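LbaCas13a H328A (C2c2) (Lachnospiraceae bacterium NK4A179, PDB 5WLH) binds a pre-crRNA as its guide and is an RNA-targeting CRISPR-Cas13a nuclease that probably cuts RNA preferentially at adenines. Local coordinates at residues Arg31-Ile36 against Pro249-Gly254; Val195-Lys200 against Asp213-Val218; Lys986-Tyr991 against Asn1007-Leu1012; Val1336-Phe1341 against Val1352-Lys1357. All coordinates share one frame; numbering follows the deposited sequence.

Contact 1: residues Arg31-Ile36 against Pro249-Gly254; sequences RSQEGI and PVQPEG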
# COMPACT_ATOMS: atom_id res chain seq x y z
N ARG A 31 3.98 -28.05 -16.97
CA ARG A 31 4.74 -28.16 -15.73
C ARG A 31 6.21 -27.78 -15.90
O ARG A 31 7.06 -28.13 -15.07
CB ARG A 31 4.61 -29.56 -15.11
CG ARG A 31 4.36 -29.51 -13.62
CD ARG A 31 4.08 -30.88 -13.04
NE ARG A 31 2.72 -30.95 -12.51
CZ ARG A 31 2.17 -32.05 -12.03
NH1 ARG A 31 2.86 -33.18 -11.99
NH2 ARG A 31 0.92 -32.03 -11.56
N SER A 32 6.52 -27.06 -16.97
CA SER A 32 7.79 -26.37 -17.13
C SER A 32 7.48 -24.90 -17.34
O SER A 32 6.44 -24.53 -17.89
CB SER A 32 8.58 -26.91 -18.31
OG SER A 32 7.85 -26.76 -19.51
N GLN A 33 8.40 -24.04 -16.91
CA GLN A 33 8.11 -22.63 -16.93
C GLN A 33 9.15 -21.88 -17.74
O GLN A 33 10.23 -22.40 -18.07
CB GLN A 33 8.02 -22.09 -15.50
CG GLN A 33 6.77 -22.57 -14.77
CD GLN A 33 7.01 -23.86 -14.01
OE1 GLN A 33 8.06 -24.06 -13.41
NE2 GLN A 33 6.04 -24.75 -14.05
N GLU A 34 8.81 -20.65 -18.09
CA GLU A 34 9.73 -19.81 -18.84
C GLU A 34 9.47 -18.36 -18.47
O GLU A 34 8.32 -17.92 -18.43
CB GLU A 34 9.55 -20.03 -20.35
CG GLU A 34 10.38 -19.11 -21.23
CD GLU A 34 10.12 -19.35 -22.70
OE1 GLU A 34 9.42 -20.34 -23.01
OE2 GLU A 34 10.60 -18.55 -23.54
N GLY A 35 10.55 -17.63 -18.20
CA GLY A 35 10.45 -16.18 -18.14
C GLY A 35 10.45 -15.63 -19.55
O GLY A 35 11.32 -15.97 -20.36
N ILE A 36 9.46 -14.80 -19.87
CA ILE A 36 9.34 -14.21 -21.19
C ILE A 36 9.47 -12.71 -21.10
O ILE A 36 9.17 -12.08 -20.08
CB ILE A 36 8.01 -14.58 -21.89
CG1 ILE A 36 6.82 -14.04 -21.09
CG2 ILE A 36 7.95 -16.05 -22.10
CD1 ILE A 36 5.54 -13.87 -21.93
N PRO A 249 7.29 -18.36 -7.01
CA PRO A 249 7.80 -18.94 -5.74
C PRO A 249 7.47 -20.41 -5.55
O PRO A 249 8.26 -21.13 -4.91
CB PRO A 249 7.10 -18.10 -4.66
CG PRO A 249 6.53 -16.90 -5.34
CD PRO A 249 6.33 -17.27 -6.79
N VAL A 250 6.33 -20.87 -6.04
CA VAL A 250 5.85 -22.23 -5.80
C VAL A 250 5.31 -22.79 -7.11
O VAL A 250 4.70 -22.07 -7.90
CB VAL A 250 4.76 -22.23 -4.71
CG1 VAL A 250 4.04 -23.59 -4.65
CG2 VAL A 250 5.38 -21.83 -3.35
N GLN A 251 5.57 -24.08 -7.35
CA GLN A 251 5.07 -24.74 -8.54
C GLN A 251 4.75 -26.18 -8.20
O GLN A 251 5.28 -26.73 -7.23
CB GLN A 251 6.07 -24.70 -9.71
CG GLN A 251 6.33 -23.32 -10.32
CD GLN A 251 5.13 -22.79 -11.10
OE1 GLN A 251 4.06 -23.39 -11.12
NE2 GLN A 251 5.32 -21.63 -11.73
N PRO A 252 3.89 -26.82 -8.97
CA PRO A 252 3.64 -28.25 -8.74
C PRO A 252 4.81 -29.10 -9.20
O PRO A 252 5.51 -28.77 -10.17
CB PRO A 252 2.37 -28.53 -9.56
CG PRO A 252 2.28 -27.43 -10.55
CD PRO A 252 2.99 -26.24 -9.99
N GLU A 253 5.03 -30.19 -8.47
CA GLU A 253 6.05 -31.18 -8.81
C GLU A 253 5.40 -32.30 -9.61
O GLU A 253 4.28 -32.16 -10.11
CB GLU A 253 6.72 -31.72 -7.55
CG GLU A 253 7.22 -30.69 -6.58
CD GLU A 253 8.27 -31.25 -5.65
OE1 GLU A 253 9.47 -31.10 -5.97
OE2 GLU A 253 7.91 -31.84 -4.60
N GLY A 254 6.07 -33.45 -9.70
CA GLY A 254 5.55 -34.54 -10.51
C GLY A 254 4.24 -35.09 -9.96
O GLY A 254 3.28 -35.29 -10.71
O HOH W 1 6.06 -27.10 -12.45

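Contact 2: residues Val195-Lys200 against Asp213-Val218; sequences VKRGLK and DPDIDV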
# COMPACT_ATOMS: atom_id res chain seq x y z
N VAL A 195 38.60 -2.37 -8.38
CA VAL A 195 38.51 -1.47 -9.53
C VAL A 195 38.74 -0.04 -9.10
O VAL A 195 39.47 0.71 -9.76
CB VAL A 195 37.14 -1.63 -10.23
CG1 VAL A 195 37.03 -0.64 -11.39
CG2 VAL A 195 36.93 -3.06 -10.71
N LYS A 196 38.15 0.34 -7.96
CA LYS A 196 38.35 1.69 -7.43
C LYS A 196 39.81 1.90 -7.05
O LYS A 196 40.37 2.97 -7.29
CB LYS A 196 37.46 1.92 -6.21
CG LYS A 196 35.96 1.90 -6.51
CD LYS A 196 35.14 1.90 -5.21
CE LYS A 196 35.49 3.09 -4.33
NZ LYS A 196 34.56 3.21 -3.18
N ARG A 197 40.42 0.89 -6.44
CA ARG A 197 41.84 1.01 -6.09
C ARG A 197 42.70 1.10 -7.34
O ARG A 197 43.68 1.85 -7.36
CB ARG A 197 42.27 -0.16 -5.22
CG ARG A 197 41.70 -0.10 -3.81
CD ARG A 197 41.84 -1.44 -3.11
NE ARG A 197 43.23 -1.74 -2.78
CZ ARG A 197 43.68 -2.95 -2.43
NH1 ARG A 197 42.85 -3.99 -2.36
NH2 ARG A 197 44.96 -3.11 -2.14
N GLY A 198 42.36 0.35 -8.39
CA GLY A 198 43.08 0.47 -9.64
C GLY A 198 42.95 1.86 -10.23
O GLY A 198 43.93 2.45 -10.72
N LEU A 199 41.75 2.43 -10.17
CA LEU A 199 41.55 3.77 -10.70
C LEU A 199 42.32 4.80 -9.89
O LEU A 199 42.96 5.70 -10.46
CB LEU A 199 40.06 4.10 -10.71
CG LEU A 199 39.69 5.52 -11.12
CD1 LEU A 199 40.35 5.87 -12.46
CD2 LEU A 199 38.18 5.59 -11.22
N LYS A 200 42.26 4.70 -8.57
CA LYS A 200 43.01 5.64 -7.74
C LYS A 200 44.50 5.59 -8.06
O LYS A 200 45.16 6.63 -8.19
CB LYS A 200 42.78 5.35 -6.27
CG LYS A 200 43.73 6.15 -5.39
CD LYS A 200 43.14 6.50 -4.06
CE LYS A 200 44.01 7.54 -3.36
NZ LYS A 200 43.55 7.74 -1.97
N ASP A 213 50.10 1.12 -3.92
CA ASP A 213 49.11 0.07 -3.68
C ASP A 213 49.63 -1.17 -4.39
O ASP A 213 49.17 -1.53 -5.48
CB ASP A 213 47.72 0.49 -4.19
CG ASP A 213 46.61 -0.35 -3.58
OD1 ASP A 213 46.93 -1.42 -3.01
OD2 ASP A 213 45.43 0.05 -3.66
N PRO A 214 50.61 -1.85 -3.79
CA PRO A 214 51.34 -2.90 -4.53
C PRO A 214 50.50 -4.10 -4.94
O PRO A 214 50.80 -4.72 -5.96
CB PRO A 214 52.47 -3.30 -3.55
CG PRO A 214 52.06 -2.74 -2.19
CD PRO A 214 51.21 -1.55 -2.47
N ASP A 215 49.45 -4.45 -4.19
CA ASP A 215 48.62 -5.60 -4.54
C ASP A 215 47.70 -5.33 -5.73
O ASP A 215 47.06 -6.26 -6.24
CB ASP A 215 47.79 -6.03 -3.33
CG ASP A 215 47.01 -7.31 -3.57
OD1 ASP A 215 47.58 -8.23 -4.19
OD2 ASP A 215 45.84 -7.38 -3.15
N ILE A 216 47.65 -4.09 -6.21
CA ILE A 216 46.72 -3.67 -7.25
C ILE A 216 47.49 -3.48 -8.55
O ILE A 216 48.56 -2.86 -8.56
CB ILE A 216 45.99 -2.38 -6.85
CG1 ILE A 216 45.02 -2.66 -5.71
CG2 ILE A 216 45.27 -1.77 -8.05
CD1 ILE A 216 43.82 -3.46 -6.11
N ASP A 217 46.95 -4.02 -9.64
CA ASP A 217 47.51 -3.87 -10.97
C ASP A 217 46.56 -2.99 -11.79
O ASP A 217 45.41 -3.38 -12.01
CB ASP A 217 47.69 -5.23 -11.64
CG ASP A 217 48.35 -5.13 -12.99
OD1 ASP A 217 49.60 -5.04 -13.03
OD2 ASP A 217 47.63 -5.14 -14.01
N VAL A 218 47.05 -1.83 -12.23
CA VAL A 218 46.17 -0.90 -12.94
C VAL A 218 45.58 -1.57 -14.18
O VAL A 218 44.38 -1.45 -14.46
CB VAL A 218 46.91 0.40 -13.29
CG1 VAL A 218 46.14 1.16 -14.37
CG2 VAL A 218 47.06 1.26 -12.06
O HOH W 2 44.66 2.17 -4.74
O HOH W 3 44.15 -6.45 -1.41

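Contact 3: residues Lys986-Tyr991 against Asn1007-Leu1012; sequences KDDEVY and NYKDSL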
# COMPACT_ATOMS: atom_id res chain seq x y z
N LYS A 986 -32.57 15.89 19.46
CA LYS A 986 -33.93 16.00 19.98
C LYS A 986 -34.49 17.40 19.77
O LYS A 986 -35.64 17.56 19.33
CB LYS A 986 -33.96 15.62 21.46
CG LYS A 986 -35.34 15.74 22.13
CD LYS A 986 -36.46 15.15 21.27
CE LYS A 986 -37.81 15.34 21.97
NZ LYS A 986 -38.88 14.40 21.53
N ASP A 987 -33.70 18.44 20.04
CA ASP A 987 -34.16 19.81 19.88
C ASP A 987 -32.95 20.71 19.69
O ASP A 987 -31.80 20.27 19.75
CB ASP A 987 -35.01 20.25 21.08
CG ASP A 987 -34.38 19.89 22.41
OD1 ASP A 987 -33.16 20.10 22.58
OD2 ASP A 987 -35.10 19.38 23.30
N ASP A 988 -33.23 22.00 19.46
CA ASP A 988 -32.16 22.97 19.27
C ASP A 988 -31.24 23.06 20.48
O ASP A 988 -30.08 23.48 20.33
CB ASP A 988 -32.75 24.36 18.98
CG ASP A 988 -33.51 24.41 17.68
OD1 ASP A 988 -33.40 23.44 16.89
OD2 ASP A 988 -34.21 25.41 17.45
N GLU A 989 -31.70 22.65 21.66
CA GLU A 989 -30.88 22.77 22.86
C GLU A 989 -29.78 21.72 22.90
O GLU A 989 -28.62 22.04 23.19
CB GLU A 989 -31.75 22.69 24.12
CG GLU A 989 -30.95 22.55 25.41
CD GLU A 989 -30.15 23.80 25.76
OE1 GLU A 989 -29.30 23.73 26.67
OE2 GLU A 989 -30.38 24.86 25.13
N VAL A 990 -30.12 20.45 22.65
CA VAL A 990 -29.08 19.42 22.61
C VAL A 990 -28.15 19.65 21.43
O VAL A 990 -26.94 19.40 21.53
CB VAL A 990 -29.70 18.01 22.58
CG1 VAL A 990 -30.10 17.57 23.98
CG2 VAL A 990 -30.88 17.96 21.63
N TYR A 991 -28.68 20.13 20.31
CA TYR A 991 -27.83 20.47 19.18
C TYR A 991 -26.83 21.55 19.55
O TYR A 991 -25.63 21.42 19.31
CB TYR A 991 -28.68 20.91 17.99
CG TYR A 991 -27.87 21.31 16.77
CD1 TYR A 991 -26.71 20.62 16.42
CD2 TYR A 991 -28.26 22.36 15.96
CE1 TYR A 991 -25.97 20.98 15.32
CE2 TYR A 991 -27.53 22.73 14.86
CZ TYR A 991 -26.38 22.04 14.54
OH TYR A 991 -25.64 22.41 13.44
N ASN A 1007 -29.10 28.19 29.12
CA ASN A 1007 -29.50 27.42 27.96
C ASN A 1007 -28.46 27.58 26.86
O ASN A 1007 -27.97 28.69 26.61
CB ASN A 1007 -30.87 27.85 27.48
CG ASN A 1007 -31.98 27.15 28.24
OD1 ASN A 1007 -33.14 27.14 27.80
ND2 ASN A 1007 -31.64 26.55 29.38
N TYR A 1008 -28.11 26.47 26.19
CA TYR A 1008 -27.13 26.54 25.11
C TYR A 1008 -27.69 27.26 23.89
O TYR A 1008 -26.97 28.03 23.24
CB TYR A 1008 -26.68 25.14 24.75
CG TYR A 1008 -25.77 24.49 25.77
CD1 TYR A 1008 -24.41 24.71 25.72
CD2 TYR A 1008 -26.27 23.63 26.75
CE1 TYR A 1008 -23.56 24.12 26.63
CE2 TYR A 1008 -25.42 23.03 27.67
CZ TYR A 1008 -24.07 23.28 27.61
OH TYR A 1008 -23.24 22.67 28.53
N LYS A 1009 -28.96 27.02 23.56
CA LYS A 1009 -29.55 27.63 22.37
C LYS A 1009 -29.47 29.15 22.42
O LYS A 1009 -29.19 29.80 21.41
CB LYS A 1009 -31.00 27.17 22.22
CG LYS A 1009 -31.75 27.81 21.06
CD LYS A 1009 -33.24 27.46 21.12
CE LYS A 1009 -34.01 28.12 19.99
NZ LYS A 1009 -35.47 27.84 20.09
N ASP A 1010 -29.69 29.73 23.60
CA ASP A 1010 -29.63 31.19 23.74
C ASP A 1010 -28.20 31.69 23.79
O ASP A 1010 -27.87 32.72 23.19
CB ASP A 1010 -30.39 31.63 24.99
CG ASP A 1010 -31.89 31.45 24.85
OD1 ASP A 1010 -32.40 31.66 23.73
OD2 ASP A 1010 -32.53 31.08 25.85
N SER A 1011 -27.33 30.96 24.49
CA SER A 1011 -25.92 31.34 24.55
C SER A 1011 -25.29 31.36 23.16
O SER A 1011 -24.43 32.20 22.87
CB SER A 1011 -25.17 30.40 25.48
OG SER A 1011 -24.07 31.05 26.08
N LEU A 1012 -25.72 30.45 22.28
CA LEU A 1012 -25.23 30.44 20.91
C LEU A 1012 -25.88 31.54 20.08
O LEU A 1012 -25.22 32.16 19.24
CB LEU A 1012 -25.47 29.07 20.27
CG LEU A 1012 -25.16 28.91 18.77
CD1 LEU A 1012 -23.72 29.28 18.46
CD2 LEU A 1012 -25.48 27.50 18.29

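Contact 4: residues Val1336-Phe1341 against Val1352-Lys1357; sequences VYSEQF and VDARDK. With nucleotides of chain B.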
# COMPACT_ATOMS: atom_id res chain seq x y z
N VAL A 1336 8.81 17.96 12.96
CA VAL A 1336 7.59 18.07 12.15
C VAL A 1336 7.68 19.37 11.37
O VAL A 1336 7.88 20.44 11.96
CB VAL A 1336 6.32 18.05 13.01
CG1 VAL A 1336 5.06 18.27 12.16
CG2 VAL A 1336 6.20 16.72 13.82
N TYR A 1337 7.55 19.29 10.05
CA TYR A 1337 7.45 20.52 9.27
C TYR A 1337 6.45 20.34 8.13
O TYR A 1337 6.15 19.22 7.71
CB TYR A 1337 8.82 20.99 8.74
CG TYR A 1337 9.53 20.01 7.83
CD1 TYR A 1337 10.30 18.99 8.36
CD2 TYR A 1337 9.48 20.15 6.45
CE1 TYR A 1337 10.97 18.10 7.55
CE2 TYR A 1337 10.15 19.25 5.62
CZ TYR A 1337 10.89 18.23 6.19
OH TYR A 1337 11.57 17.33 5.39
N SER A 1338 5.93 21.47 7.67
CA SER A 1338 4.97 21.47 6.58
C SER A 1338 5.68 21.35 5.25
O SER A 1338 6.76 21.92 5.06
CB SER A 1338 4.13 22.74 6.60
OG SER A 1338 3.22 22.76 5.51
N GLU A 1339 5.10 20.58 4.35
CA GLU A 1339 5.46 20.71 2.95
C GLU A 1339 5.20 22.14 2.50
O GLU A 1339 4.30 22.82 3.00
CB GLU A 1339 4.64 19.76 2.09
CG GLU A 1339 5.09 18.32 2.12
CD GLU A 1339 6.45 18.12 1.46
OE1 GLU A 1339 7.46 18.17 2.18
OE2 GLU A 1339 6.49 17.90 0.24
N GLN A 1340 6.00 22.60 1.55
CA GLN A 1340 5.78 23.90 0.95
C GLN A 1340 4.97 23.75 -0.33
O GLN A 1340 5.15 22.78 -1.07
CB GLN A 1340 7.11 24.59 0.66
CG GLN A 1340 7.97 24.72 1.89
CD GLN A 1340 8.22 26.15 2.26
OE1 GLN A 1340 9.08 26.81 1.68
NE2 GLN A 1340 7.46 26.64 3.24
N PHE A 1341 4.07 24.69 -0.56
CA PHE A 1341 3.39 24.80 -1.84
C PHE A 1341 4.17 25.75 -2.74
O PHE A 1341 4.74 26.74 -2.27
CB PHE A 1341 1.96 25.32 -1.67
CG PHE A 1341 0.97 24.27 -1.22
CD1 PHE A 1341 1.27 22.92 -1.33
CD2 PHE A 1341 -0.26 24.65 -0.72
CE1 PHE A 1341 0.35 21.96 -0.93
CE2 PHE A 1341 -1.19 23.70 -0.32
CZ PHE A 1341 -0.87 22.35 -0.43
N VAL A 1352 5.00 28.76 0.09
CA VAL A 1352 4.14 28.97 1.25
C VAL A 1352 3.93 27.63 1.94
O VAL A 1352 3.72 26.61 1.27
CB VAL A 1352 2.78 29.58 0.85
CG1 VAL A 1352 1.94 29.85 2.08
CG2 VAL A 1352 2.97 30.88 0.05
N ASP A 1353 3.99 27.62 3.27
CA ASP A 1353 3.65 26.43 4.03
C ASP A 1353 2.26 25.93 3.69
O ASP A 1353 1.27 26.67 3.85
CB ASP A 1353 3.71 26.71 5.53
CG ASP A 1353 5.12 26.88 6.03
OD1 ASP A 1353 6.06 26.55 5.28
OD2 ASP A 1353 5.27 27.33 7.19
N ALA A 1354 2.17 24.67 3.26
CA ALA A 1354 0.87 24.03 3.06
C ALA A 1354 0.04 24.05 4.35
O ALA A 1354 -1.18 24.23 4.31
CB ALA A 1354 1.05 22.58 2.58
N ARG A 1355 0.69 23.83 5.49
CA ARG A 1355 0.03 23.65 6.77
C ARG A 1355 0.69 24.55 7.80
O ARG A 1355 1.91 24.54 7.95
CB ARG A 1355 0.12 22.19 7.24
CG ARG A 1355 -0.48 21.21 6.25
CD ARG A 1355 -1.95 21.53 6.06
NE ARG A 1355 -2.65 20.50 5.30
CZ ARG A 1355 -3.07 20.67 4.04
NH1 ARG A 1355 -2.85 21.81 3.41
NH2 ARG A 1355 -3.70 19.68 3.43
N ASP A 1356 -0.13 25.29 8.54
CA ASP A 1356 0.40 26.24 9.50
C ASP A 1356 0.71 25.54 10.82
O ASP A 1356 0.43 24.35 11.00
CB ASP A 1356 -0.57 27.41 9.69
CG ASP A 1356 -2.00 26.96 10.01
OD1 ASP A 1356 -2.17 25.94 10.71
OD2 ASP A 1356 -2.95 27.63 9.56
N LYS A 1357 1.29 26.29 11.77
CA LYS A 1357 1.69 25.68 13.03
C LYS A 1357 0.50 25.11 13.78
O LYS A 1357 0.61 24.07 14.43
CB LYS A 1357 2.42 26.71 13.91
CG LYS A 1357 2.83 26.16 15.28
CD LYS A 1357 3.71 27.13 16.09
CE LYS A 1357 4.14 26.48 17.41
NZ LYS A 1357 4.97 27.37 18.28
P C B 41 -4.36 21.16 -6.15
OP1 C B 41 -5.72 21.73 -5.92
OP2 C B 41 -4.17 20.08 -7.13
O5' C B 41 -3.31 22.29 -6.57
C5' C B 41 -3.40 23.62 -6.06
C4' C B 41 -2.04 24.26 -5.86
O4' C B 41 -1.42 23.73 -4.66
C3' C B 41 -1.00 24.02 -6.94
O3' C B 41 -1.15 24.87 -8.07
C2' C B 41 0.31 24.27 -6.19
O2' C B 41 0.52 25.67 -6.05
C1' C B 41 -0.02 23.70 -4.81
N1 C B 41 0.45 22.32 -4.65
C2 C B 41 1.82 22.11 -4.46
O2 C B 41 2.55 23.10 -4.46
N3 C B 41 2.29 20.85 -4.30
C4 C B 41 1.43 19.82 -4.30
N4 C B 41 1.92 18.58 -4.14
C5 C B 41 0.03 20.01 -4.49
C6 C B 41 -0.42 21.26 -4.65
P C B 40 -4.91 23.17 0.17
OP1 C B 40 -4.08 23.42 1.39
OP2 C B 40 -5.11 24.25 -0.84
O5' C B 40 -4.29 21.94 -0.58
C5' C B 40 -4.77 21.61 -1.86
C4' C B 40 -4.17 20.34 -2.37
O4' C B 40 -4.61 19.23 -1.55
C3' C B 40 -4.59 19.97 -3.78
O3' C B 40 -3.79 20.65 -4.73
C2' C B 40 -4.41 18.45 -3.79
O2' C B 40 -3.05 18.13 -4.05
C1' C B 40 -4.73 18.07 -2.34
N1 C B 40 -6.08 17.50 -2.14
C2 C B 40 -6.33 16.19 -2.59
O2 C B 40 -5.42 15.58 -3.17
N3 C B 40 -7.56 15.64 -2.39
C4 C B 40 -8.51 16.32 -1.75
N4 C B 40 -9.70 15.74 -1.58
C5 C B 40 -8.28 17.65 -1.27
C6 C B 40 -7.07 18.18 -1.48

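Contact 1: residues Arg31-Ile36 against Pro249-Gly254
Gln33 and Gln251 reach toward each other from opposite directions and lay their side-chain amides face to face, with the planes only 8° apart. Along Gln33, CB sends CG back beside the backbone N (chi1 -71°), and the chain then bends at chi2. CG rests against Gln251 NE2 at 3.5 Å. Next, Gln33 CD stacks on Gln251 CD at 3.6 Å, while Gln33 OE1 lies near Gln251 CG and Gln33 NE2 lies 3.7 Å from Gln251 CD. The two amides make no hydrogen bond to each other; their polar atoms are met from outside the stack. Asn247 serves both, giving ND2 to Gln33 OE1 and taking Gln251 NE2 on its OD1, and Gln251 OE1 accepts from Ile484 N. Gln33 NE2 bonds Ser28 OG and a water at 2.8 Å; this water also donates to Arg31 O (3.0 Å) and Pro252 O (2.9 Å), linking the backbones. A leucine in place of Gln33 would probably leave Asn247 ND2 without its acceptor, take from the water the N-H it accepts, and strip the Gln251 amide of its flat partner. The poorly ordered Arg31 chain passes over Pro252, and its NE bonds Leu481 O. The whole is an amide-amide stack with a bridging water, joining the hairpins 22-28/33-39 and 250-252/258-260 without sheet pairing between them.

Contact 2: residues Val195-Lys200 against Asp213-Val218
Arg197 grips Asp213 side-on, with one nitrogen to each carboxylate oxygen: NE donates to OD2 at 3.0 Å and NH2 to OD1 at 2.7 Å. Both oxygens use their syn lone pairs, and the guanidinium and carboxylate planes lie 24° apart, so this is a two-bond salt bridge with a modest tilt. The bend of the arginine at chi3 (71°) turns NE and NH2 onto the acid. NH1 is engaged as well: it forms a salt bridge with Glu193 and donates to a water at 2.9 Å, which in turn donates to Asp215 OD2, the oxygen paired with Arg194. A second water donates to Arg197 O at 2.8 Å and also to Asp213 OD2, tying the carboxylate to the helix backbone. Ile216 CG1 lies 3.3 Å above the plane of the Arg197 guanidinium, toward its rim, giving one face an apolar cover. The other branch of the isoleucine, Ile216 CG2, presses on Gly198 CA at 3.5 Å. In the loop, the type I turn is closed by Ile216 N to Asp213 O, and Lys201 NZ bonds the carbonyl oxygens of both Asp213 and Ile216. Asp217 then N-caps helix 218-230 through Arg220 N. The turn is thereby held against one flank of helix 193-206, while Val195 and Leu199 pack on Phe222 of helix 218-230, and Lys196 and Lys200 touch Ile182 of helix 175-185.

Contact 3: residues Lys986-Tyr991 against Asn1007-Leu1012
The Tyr1008 ring meets the Glu989 carboxylate at its edge: Glu989 OE1 lies in the ring plane, 3.0 Å from Tyr1008 CD2, with the two flat groups turned 46° apart. Outside the pair, the Tyr1003 ring stacks with that of Tyr1008. A bend at chi2 (68°) carries the carboxylate of Glu989 to the start of the next helix, where it takes two backbone N-H groups. Tyr1008 N donates to OE1 at 3.0 Å, nearly straight at 172° and on the syn lone pair; Lys1009 N donates to OE2 at 3.0 Å, also on the syn side but tilted from the carboxylate plane. An alanine at Glu989 would probably leave these two amides without their carboxylate acceptors. Beside it, Asp988 CB packs on Lys1009 CD at 3.8 Å, and Asp988 OD2 makes a long salt bridge to Lys1009 NZ while also bonding His1034. Asp987 N-caps its own helix, OD1 accepting from Val990 N at 3.1 Å. Here the carboxylate of one short helix takes the first two N-H groups of the next, whose N-cap residue, Asn1007, makes no capping bond with its side chain; the charge would probably be favourable at the positive end of the helix dipole.

Contact 4: residues Val1336-Phe1341 against Val1352-Lys1357
Val1352 pairs with Phe1341 in an antiparallel hydrogen-bonded pair: Phe1341 N donates to Val1352 O at 2.7 Å, and Val1352 N returns a bond to Phe1341 O at 3.1 Å. Asp1353 faces Gln1340 in the following non-hydrogen-bonded pair, their side chains diverging at CB before the ends draw together. At Ala1354 the strand has ended, yet its N still donates to Glu1339 O at 2.8 Å. Its CB sits 3.6 Å from the centroid of the Phe1341 ring, 14° off the normal, a CH-pi contact over one face; C41 of chain B lies over the opposite face, with C1' offset toward the rim and base atom C2 3.3 Å from Phe1341 CD1. Arg1355 N donates to Ser1338 OG at 2.7 Å; this hydroxyl, placed anti to its backbone N (chi1 178°), donates in turn to Glu1339 O, so that carbonyl takes two donors. Arg1355 NH1 bonds OP1 of C40 of chain B at 2.9 Å, consistent with this end of the hairpin helping to hold the RNA backbone. Asp1356 then N-caps helix 1357-1368 through Tyr1359 N. Strand 1349-1353 forms an edge of a four-stranded antiparallel sheet, strand 1336-1344 lies between it and strand 1297-1310, and Lys1094 of helix 1087-1103 packs on Phe1341 and Val1352.

From the N terminus, contact 1 opens at residues 31-36 and closes a long, mainly helical loop at 249-254, joining the first hairpin to a second one. Contact 2 is nested inside that loop, fastening the turn between helices 193-206 and 218-230, with its centre about 45 Å from that of contact 1. Some 700 residues later, contact 3 closes a short loop between two helices on the surface, and contact 4 closes the hairpin 1336-1344/1349-1353 near the C-terminal end, beside the RNA. These last two follow in series; no contacts cross or touch. Contacts 2 and 3 are farthest apart, about 84 Å between centres, on opposite sides of the chain's centre.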